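Local coordinates for protein RAP1B (Serratia marcescens, PDB 4AX2) that probably serves as an immunity protein, protecting Serratia marcescens from its own secreted amidase toxin of the type VI secretion system, at residues Leu85-Phe96 with Leu109-Leu120. Numbering follows the deposited sequence.
Sequences LIDKYKSRINEF and LNCLRLYHSPEL. With EDO (1,2-ethanediol), chain G; EDO (1,2-ethanediol), chain F.
Asn110, on helix 107-116, shows how one buried carboxamide can organise a polypeptide leaving a helix: its ND2 reaches two carbonyls of the chain that leaves helix 75-89, while its OD1 is shared between Asn94 of that chain and Arg113 of its own helix. Asn110 ND2 gives one N-H to Lys90 O and the other to Arg92 O, each at 3.0 Å. This Asn110 nitrogen stands above the carbonyl plane of Lys90 but lies only 18° from that of Arg92. Asn110 OD1 accepts twice, from opposite faces of the amide: from Asn94 ND2 at 2.9 Å, and from Arg113 NH1 at 2.8 Å, Asn110 OD1 lying in the plane of the guanidinium. Arg113, its chain bent at chi3 (-56°), also sends NH2 2.8 Å to Asn94 OD1, which is tilted out of the guanidinium plane, in a distinctly bent bond, so both ends of the Asn94 amide are engaged. A water links Arg113 NH1 with Tyr89 O, which lies against Asn110 CB.

Farther along, contact turns apolar. Leu114 CA sits over one face of the Tyr89 ring, a CH-pi contact 4.0 Å from the centroid, while Leu114 CD1 and CD2 meet Leu85 CG and Ile86 CG1. Ser117, N-cap of helix 118-126, donates through OG to Leu114 O and accepts from Leu120 N.

Gln105 adds bonds to Asn94 ND2 and Arg92 O, and the second subunit's Pro24 O accepts from Arg113 NH2, drawing this polar cluster into the dimer interface. The axes of segments 85-89 and 109-116 approach to 9.4 Å, at 133° between their N-to-C directions; helix 33-49 lies against both helix 75-89 and helix 107-116, joined to the latter by the Cys45-Cys111 disulfide.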
ATOM      1  N   LEU A  85      -9.134   2.901  13.863  1.00 24.27           N
ATOM      2  CA  LEU A  85      -8.113   3.756  13.220  1.00 23.81           C
ATOM      3  C   LEU A  85      -8.358   3.904  11.713  1.00 23.33           C
ATOM      4  O   LEU A  85      -8.347   5.023  11.192  1.00 24.43           O
ATOM      5  CB  LEU A  85      -6.708   3.251  13.531  1.00 23.48           C
ATOM      6  CG  LEU A  85      -5.581   4.163  13.030  1.00 23.59           C
ATOM      7  CD1 LEU A  85      -5.700   5.556  13.644  1.00 25.13           C
ATOM      8  CD2 LEU A  85      -4.247   3.498  13.333  1.00 22.55           C
ATOM      9  N   ILE A  86      -8.671   2.803  11.024  1.00 23.16           N
ATOM     10  CA  ILE A  86      -9.023   2.869   9.598  1.00 22.69           C
ATOM     11  C   ILE A  86     -10.163   3.861   9.404  1.00 24.31           C
ATOM     12  O   ILE A  86     -10.134   4.702   8.503  1.00 22.91           O
ATOM     13  CB  ILE A  86      -9.431   1.486   9.028  1.00 22.75           C
ATOM     14  CG1 ILE A  86      -8.215   0.544   8.961  1.00 22.36           C
ATOM     15  CG2 ILE A  86     -10.099   1.642   7.658  1.00 23.28           C
ATOM     16  CD1 ILE A  86      -8.552  -0.927   8.724  1.00 22.09           C
ATOM     17  N   ASP A  87     -11.177   3.771  10.282  1.00 25.00           N
ATOM     18  CA  ASP A  87     -12.347   4.617  10.174  1.00 26.20           C
ATOM     19  C   ASP A  87     -12.011   6.102  10.316  1.00 26.34           C
ATOM     20  O   ASP A  87     -12.704   6.933   9.759  1.00 28.80           O
ATOM     21  CB  ASP A  87     -13.427   4.202  11.192  1.00 26.95           C
ATOM     22  CG  ASP A  87     -14.089   2.887  10.833  1.00 27.30           C
ATOM     23  OD1 ASP A  87     -13.944   2.458   9.664  1.00 26.55           O
ATOM     24  OD2 ASP A  87     -14.765   2.284  11.715  1.00 29.20           O
ATOM     25  N   LYS A  88     -10.940   6.418  11.032  1.00 28.25           N
ATOM     26  CA  LYS A  88     -10.503   7.811  11.195  1.00 29.69           C
ATOM     27  C   LYS A  88      -9.782   8.365   9.947  1.00 28.66           C
ATOM     28  O   LYS A  88      -9.618   9.590   9.827  1.00 28.51           O
ATOM     29  CB  LYS A  88      -9.666   7.957  12.473  0.70 31.19           C
ATOM     30  CG  LYS A  88     -10.493   7.687  13.733  0.70 33.98           C
ATOM     31  CD  LYS A  88      -9.681   7.844  15.018  0.70 35.97           C
ATOM     32  CE  LYS A  88     -10.469   7.418  16.252  0.70 36.96           C
ATOM     33  NZ  LYS A  88      -9.588   7.289  17.448  0.70 38.13           N
ATOM     34  N   TYR A  89      -9.406   7.481   9.010  1.00 26.98           N
ATOM     35  CA  TYR A  89      -8.690   7.876   7.776  1.00 26.16           C
ATOM     36  C   TYR A  89      -9.482   7.721   6.472  1.00 27.50           C
ATOM     37  O   TYR A  89      -9.415   8.584   5.587  1.00 27.30           O
ATOM     38  CB  TYR A  89      -7.370   7.098   7.679  1.00 25.32           C
ATOM     39  CG  TYR A  89      -6.327   7.671   8.597  1.00 25.40           C
ATOM     40  CD1 TYR A  89      -6.335   7.382   9.947  1.00 25.71           C
ATOM     41  CD2 TYR A  89      -5.346   8.529   8.114  1.00 25.58           C
ATOM     42  CE1 TYR A  89      -5.401   7.944  10.810  1.00 26.65           C
ATOM     43  CE2 TYR A  89      -4.395   9.085   8.965  1.00 26.45           C
ATOM     44  CZ  TYR A  89      -4.433   8.795  10.316  1.00 26.96           C
ATOM     45  OH  TYR A  89      -3.507   9.327  11.188  1.00 26.25           O
ATOM     46  N   LYS A  90     -10.252   6.639   6.360  1.00 26.78           N
ATOM     47  CA  LYS A  90     -10.719   6.161   5.056  1.00 26.80           C
ATOM     48  C   LYS A  90     -11.713   7.051   4.317  1.00 28.87           C
ATOM     49  O   LYS A  90     -11.772   6.992   3.079  1.00 28.89           O
ATOM     50  CB  LYS A  90     -11.323   4.761   5.198  1.00 27.24           C
ATOM     51  CG  LYS A  90     -12.611   4.723   6.009  1.00 26.86           C
ATOM     52  CD  LYS A  90     -13.196   3.308   5.978  1.00 27.07           C
ATOM     53  CE  LYS A  90     -14.575   3.256   6.636  1.00 27.46           C
ATOM     54  NZ  LYS A  90     -15.141   1.878   6.755  1.00 25.86           N
ATOM     55  N   SER A  91     -12.474   7.857   5.065  1.00 30.04           N
ATOM     56  CA  SER A  91     -13.628   8.613   4.553  1.00 33.55           C
ATOM     57  C   SER A  91     -13.336  10.081   4.479  1.00 34.82           C
ATOM     58  O   SER A  91     -14.219  10.872   4.141  1.00 37.54           O
ATOM     59  CB  SER A  91     -14.849   8.451   5.472  1.00 35.75           C
ATOM     60  OG  SER A  91     -15.150   7.102   5.683  1.00 38.04           O
ATOM     61  N   ARG A  92     -12.096  10.462   4.771  1.00 34.61           N
ATOM     62  CA  ARG A  92     -11.755  11.865   4.756  1.00 36.73           C
ATOM     63  C   ARG A  92     -12.034  12.458   3.392  1.00 35.70           C
ATOM     64  O   ARG A  92     -11.896  11.804   2.345  1.00 33.48           O
ATOM     65  CB  ARG A  92     -10.310  12.113   5.181  1.00 36.77           C
ATOM     66  CG  ARG A  92      -9.990  11.701   6.611  1.00 39.27           C
ATOM     67  CD  ARG A  92     -10.888  12.330   7.674  1.00 43.23           C
ATOM     68  NE  ARG A  92     -10.697  13.778   7.781  1.00 46.97           N
ATOM     69  CZ  ARG A  92      -9.743  14.377   8.500  1.00 48.87           C
ATOM     70  NH1 ARG A  92      -8.851  13.664   9.191  1.00 49.87           N
ATOM     71  NH2 ARG A  92      -9.674  15.706   8.522  1.00 49.82           N
ATOM     72  N   ILE A  93     -12.504  13.693   3.428  1.00 37.87           N
ATOM     73  CA  ILE A  93     -12.750  14.456   2.221  1.00 38.83           C
ATOM     74  C   ILE A  93     -11.448  15.180   1.926  1.00 38.87           C
ATOM     75  O   ILE A  93     -10.925  15.921   2.772  1.00 40.09           O
ATOM     76  CB  ILE A  93     -13.898  15.469   2.404  1.00 40.27           C
ATOM     77  CG1 ILE A  93     -15.176  14.757   2.872  1.00 40.96           C
ATOM     78  CG2 ILE A  93     -14.130  16.209   1.093  1.00 41.54           C
ATOM     79  CD1 ILE A  93     -16.207  15.676   3.507  1.00 42.91           C
ATOM     80  N   ASN A  94     -10.901  14.947   0.740  1.00 38.43           N
ATOM     81  CA  ASN A  94      -9.615  15.538   0.386  1.00 37.90           C
ATOM     82  C   ASN A  94      -9.842  16.870  -0.294  1.00 40.07           C
ATOM     83  O   ASN A  94     -10.429  16.918  -1.370  1.00 40.31           O
ATOM     84  CB  ASN A  94      -8.823  14.591  -0.516  1.00 34.98           C
ATOM     85  CG  ASN A  94      -8.188  13.441   0.266  1.00 33.44           C
ATOM     86  OD1 ASN A  94      -7.382  13.673   1.179  1.00 29.40           O
ATOM     87  ND2 ASN A  94      -8.561  12.198  -0.077  1.00 30.69           N
ATOM     88  N   GLU A  95      -9.365  17.939   0.341  1.00 43.49           N
ATOM     89  CA  GLU A  95      -9.493  19.298  -0.200  1.00 48.63           C
ATOM     90  C   GLU A  95      -8.327  19.558  -1.143  1.00 48.35           C
ATOM     91  O   GLU A  95      -7.354  20.218  -0.773  1.00 48.46           O
ATOM     92  CB  GLU A  95      -9.500  20.338   0.930  1.00 52.17           C
ATOM     93  CG  GLU A  95     -10.522  20.093   2.026  1.00 54.40           C
ATOM     94  CD  GLU A  95     -11.933  20.499   1.639  1.00 59.52           C
ATOM     95  OE1 GLU A  95     -12.436  20.030   0.593  1.00 62.83           O
ATOM     96  OE2 GLU A  95     -12.547  21.284   2.400  1.00 62.15           O
ATOM     97  N   PHE A  96      -8.415  18.993  -2.345  1.00 48.77           N
ATOM     98  CA  PHE A  96      -7.332  19.077  -3.316  1.00 50.55           C
ATOM     99  C   PHE A  96      -7.185  20.518  -3.813  1.00 57.18           C
ATOM    100  O   PHE A  96      -8.178  21.220  -3.982  1.00 56.25           O
ATOM    101  CB  PHE A  96      -7.581  18.138  -4.501  1.00 48.30           C
ATOM    102  CG  PHE A  96      -7.439  16.675  -4.169  1.00 45.85           C
ATOM    103  CD1 PHE A  96      -6.222  16.163  -3.730  1.00 44.39           C
ATOM    104  CD2 PHE A  96      -8.516  15.802  -4.311  1.00 45.39           C
ATOM    105  CE1 PHE A  96      -6.080  14.816  -3.428  1.00 42.38           C
ATOM    106  CE2 PHE A  96      -8.378  14.449  -4.008  1.00 44.79           C
ATOM    107  CZ  PHE A  96      -7.154  13.958  -3.573  1.00 41.84           C
ATOM    108  N   LEU A 109      -5.674   7.392  -1.671  1.00 19.77           N
ATOM    109  CA  LEU A 109      -4.801   8.317  -0.944  1.00 19.98           C
ATOM    110  C   LEU A 109      -5.051   8.272   0.572  1.00 19.14           C
ATOM    111  O   LEU A 109      -4.105   8.285   1.353  1.00 17.79           O
ATOM    112  CB  LEU A 109      -4.983   9.735  -1.472  1.00 21.03           C
ATOM    113  CG  LEU A 109      -3.930  10.732  -1.039  1.00 21.74           C
ATOM    114  CD1 LEU A 109      -2.608  10.442  -1.750  1.00 21.81           C
ATOM    115  CD2 LEU A 109      -4.417  12.142  -1.378  1.00 22.69           C
ATOM    116  N   ASN A 110      -6.316   8.200   0.979  1.00 19.53           N
ATOM    117  CA  ASN A 110      -6.657   8.080   2.409  1.00 19.92           C
ATOM    118  C   ASN A 110      -6.039   6.845   3.062  1.00 19.13           C
ATOM    119  O   ASN A 110      -5.495   6.905   4.170  1.00 18.39           O
ATOM    120  CB  ASN A 110      -8.177   8.067   2.604  1.00 20.61           C
ATOM    121  CG  ASN A 110      -8.849   9.402   2.298  1.00 21.83           C
ATOM    122  OD1 ASN A 110      -8.219  10.453   2.256  1.00 22.48           O
ATOM    123  ND2 ASN A 110     -10.179   9.354   2.099  1.00 22.30           N
ATOM    124  N   CYS A 111      -6.138   5.704   2.373  1.00 18.77           N
ATOM    125  CA  CYS A 111      -5.519   4.468   2.839  1.00 18.43           C
ATOM    126  C   CYS A 111      -3.976   4.546   2.908  1.00 17.61           C
ATOM    127  O   CYS A 111      -3.361   4.062   3.878  1.00 16.79           O
ATOM    128  CB  CYS A 111      -6.022   3.286   1.988  1.00 18.66           C
ATOM    129  SG  CYS A 111      -7.804   2.951   2.222  1.00 19.43           S
ATOM    130  N   LEU A 112      -3.355   5.187   1.916  1.00 16.94           N
ATOM    131  CA  LEU A 112      -1.914   5.412   1.959  1.00 17.25           C
ATOM    132  C   LEU A 112      -1.537   6.337   3.136  1.00 17.44           C
ATOM    133  O   LEU A 112      -0.528   6.112   3.810  1.00 17.42           O
ATOM    134  CB  LEU A 112      -1.419   5.960   0.626  1.00 17.17           C
ATOM    135  CG  LEU A 112      -1.572   5.037  -0.574  1.00 17.32           C
ATOM    136  CD1 LEU A 112      -1.128   5.798  -1.825  1.00 18.71           C
ATOM    137  CD2 LEU A 112      -0.719   3.775  -0.388  1.00 16.78           C
ATOM    138  N   ARG A 113      -2.363   7.349   3.410  1.00 18.78           N
ATOM    139  CA  ARG A 113      -2.091   8.274   4.529  1.00 19.16           C
ATOM    140  C   ARG A 113      -2.126   7.502   5.841  1.00 18.81           C
ATOM    141  O   ARG A 113      -1.248   7.632   6.689  1.00 18.87           O
ATOM    142  CB  ARG A 113      -3.100   9.426   4.555  1.00 20.14           C
ATOM    143  CG  ARG A 113      -2.735  10.526   5.536  1.00 21.90           C
ATOM    144  CD  ARG A 113      -3.748  11.683   5.539  1.00 22.92           C
ATOM    145  NE  ARG A 113      -3.929  12.272   4.211  1.00 23.01           N
ATOM    146  CZ  ARG A 113      -4.995  12.112   3.421  1.00 23.15           C
ATOM    147  NH1 ARG A 113      -6.032  11.400   3.804  1.00 22.69           N
ATOM    148  NH2 ARG A 113      -5.012  12.675   2.209  1.00 24.37           N
ATOM    149  N   LEU A 114      -3.169   6.705   6.010  1.00 18.75           N
ATOM    150  CA  LEU A 114      -3.255   5.760   7.134  1.00 18.13           C
ATOM    151  C   LEU A 114      -1.993   4.924   7.263  1.00 18.10           C
ATOM    152  O   LEU A 114      -1.384   4.859   8.330  1.00 17.46           O
ATOM    153  CB  LEU A 114      -4.435   4.812   6.930  1.00 17.98           C
ATOM    154  CG  LEU A 114      -4.476   3.577   7.860  1.00 17.47           C
ATOM    155  CD1 LEU A 114      -4.780   4.026   9.276  1.00 18.04           C
ATOM    156  CD2 LEU A 114      -5.515   2.587   7.384  1.00 18.16           C
ATOM    157  N   TYR A 115      -1.613   4.281   6.167  1.00 17.88           N
ATOM    158  CA  TYR A 115      -0.500   3.331   6.153  1.00 18.56           C
ATOM    159  C   TYR A 115       0.798   3.963   6.636  1.00 19.00           C
ATOM    160  O   TYR A 115       1.595   3.295   7.263  1.00 18.06           O
ATOM    161  CB  TYR A 115      -0.339   2.776   4.735  1.00 19.44           C
ATOM    162  CG  TYR A 115       0.783   1.805   4.517  1.00 20.83           C
ATOM    163  CD1 TYR A 115       0.766   0.536   5.086  1.00 21.15           C
ATOM    164  CD2 TYR A 115       1.839   2.133   3.678  1.00 24.00           C
ATOM    165  CE1 TYR A 115       1.775  -0.372   4.849  1.00 22.23           C
ATOM    166  CE2 TYR A 115       2.854   1.240   3.435  1.00 26.37           C
ATOM    167  CZ  TYR A 115       2.820  -0.018   4.030  1.00 25.98           C
ATOM    168  OH  TYR A 115       3.838  -0.900   3.777  1.00 29.17           O
ATOM    169  N   HIS A 116       1.025   5.227   6.292  1.00 19.40           N
ATOM    170  CA  HIS A 116       2.236   5.955   6.727  1.00 20.75           C
ATOM    171  C   HIS A 116       2.091   6.769   8.003  1.00 21.40           C
ATOM    172  O   HIS A 116       3.040   7.457   8.419  1.00 23.11           O
ATOM    173  CB  HIS A 116       2.713   6.860   5.589  1.00 22.13           C
ATOM    174  CG  HIS A 116       3.089   6.104   4.328  1.00 22.71           C
ATOM    175  ND1 HIS A 116       4.166   5.298   4.260  1.00 23.29           N
ATOM    176  CD2 HIS A 116       2.477   6.051   3.070  1.00 22.77           C
ATOM    177  CE1 HIS A 116       4.245   4.753   3.017  1.00 23.64           C
ATOM    178  NE2 HIS A 116       3.215   5.224   2.295  1.00 24.30           N
ATOM    179  N   SER A 117       0.920   6.734   8.639  1.00 21.04           N
ATOM    180  CA  SER A 117       0.648   7.601   9.783  1.00 22.20           C
ATOM    181  C   SER A 117       1.446   7.224  11.013  1.00 22.69           C
ATOM    182  O   SER A 117       1.682   6.042  11.291  1.00 21.60           O
ATOM    183  CB  SER A 117      -0.858   7.651  10.131  1.00 22.36           C
ATOM    184  OG  SER A 117      -1.334   6.389  10.576  1.00 21.67           O
ATOM    185  N   PRO A 118       1.855   8.243  11.788  1.00 24.29           N
ATOM    186  CA  PRO A 118       2.463   7.959  13.078  1.00 25.30           C
ATOM    187  C   PRO A 118       1.516   7.142  13.976  1.00 24.54           C
ATOM    188  O   PRO A 118       1.965   6.317  14.749  1.00 24.76           O
ATOM    189  CB  PRO A 118       2.700   9.354  13.690  1.00 27.05           C
ATOM    190  CG  PRO A 118       2.552  10.337  12.581  1.00 27.89           C
ATOM    191  CD  PRO A 118       1.844   9.680  11.443  1.00 25.57           C
ATOM    192  N   GLU A 119       0.218   7.395  13.869  1.00 25.50           N
ATOM    193  CA  GLU A 119      -0.790   6.722  14.691  1.00 25.28           C
ATOM    194  C   GLU A 119      -0.798   5.204  14.447  1.00 23.32           C
ATOM    195  O   GLU A 119      -0.814   4.388  15.386  1.00 22.37           O
ATOM    196  CB  GLU A 119      -2.178   7.306  14.390  1.00 27.22           C
ATOM    197  CG  GLU A 119      -2.416   8.709  14.947  1.00 29.90           C
ATOM    198  CD  GLU A 119      -2.000   9.856  14.026  1.00 31.95           C
ATOM    199  OE1 GLU A 119      -1.237   9.660  13.035  1.00 29.99           O
ATOM    200  OE2 GLU A 119      -2.444  11.007  14.310  1.00 35.84           O
ATOM    201  N   LEU A 120      -0.789   4.822  13.172  1.00 21.97           N
ATOM    202  CA  LEU A 120      -0.719   3.408  12.832  1.00 20.77           C
ATOM    203  C   LEU A 120       0.648   2.852  13.238  1.00 21.21           C
ATOM    204  O   LEU A 120       0.728   1.726  13.725  1.00 20.58           O
ATOM    205  CB  LEU A 120      -1.002   3.154  11.342  1.00 19.83           C
ATOM    206  CG  LEU A 120      -0.891   1.681  10.906  1.00 19.61           C
ATOM    207  CD1 LEU A 120      -1.882   0.781  11.672  1.00 18.95           C
ATOM    208  CD2 LEU A 120      -1.091   1.576   9.394  1.00 18.42           C
TER
HETATM  209  C1  EDO G1156      -2.100  11.637   9.304  1.00 40.18           C
HETATM  210  O1  EDO G1156      -2.396  11.287  10.643  1.00 43.71           O
HETATM  211  C2  EDO G1156      -0.683  11.256   9.015  1.00 40.23           C
HETATM  212  O2  EDO G1156      -0.246  11.980   7.879  1.00 42.32           O
HETATM  213  C1  EDO F1155       7.676   3.665   5.306  1.00 46.82           C
HETATM  214  O1  EDO F1155       6.887   3.464   4.139  1.00 47.46           O
HETATM  215  C2  EDO F1155       6.767   3.549   6.519  1.00 45.82           C
HETATM  216  O2  EDO F1155       5.720   4.519   6.432  1.00 42.89           O
HETATM  217  O   HOH W   1      -7.014  10.097   5.966  1.00 30.23           O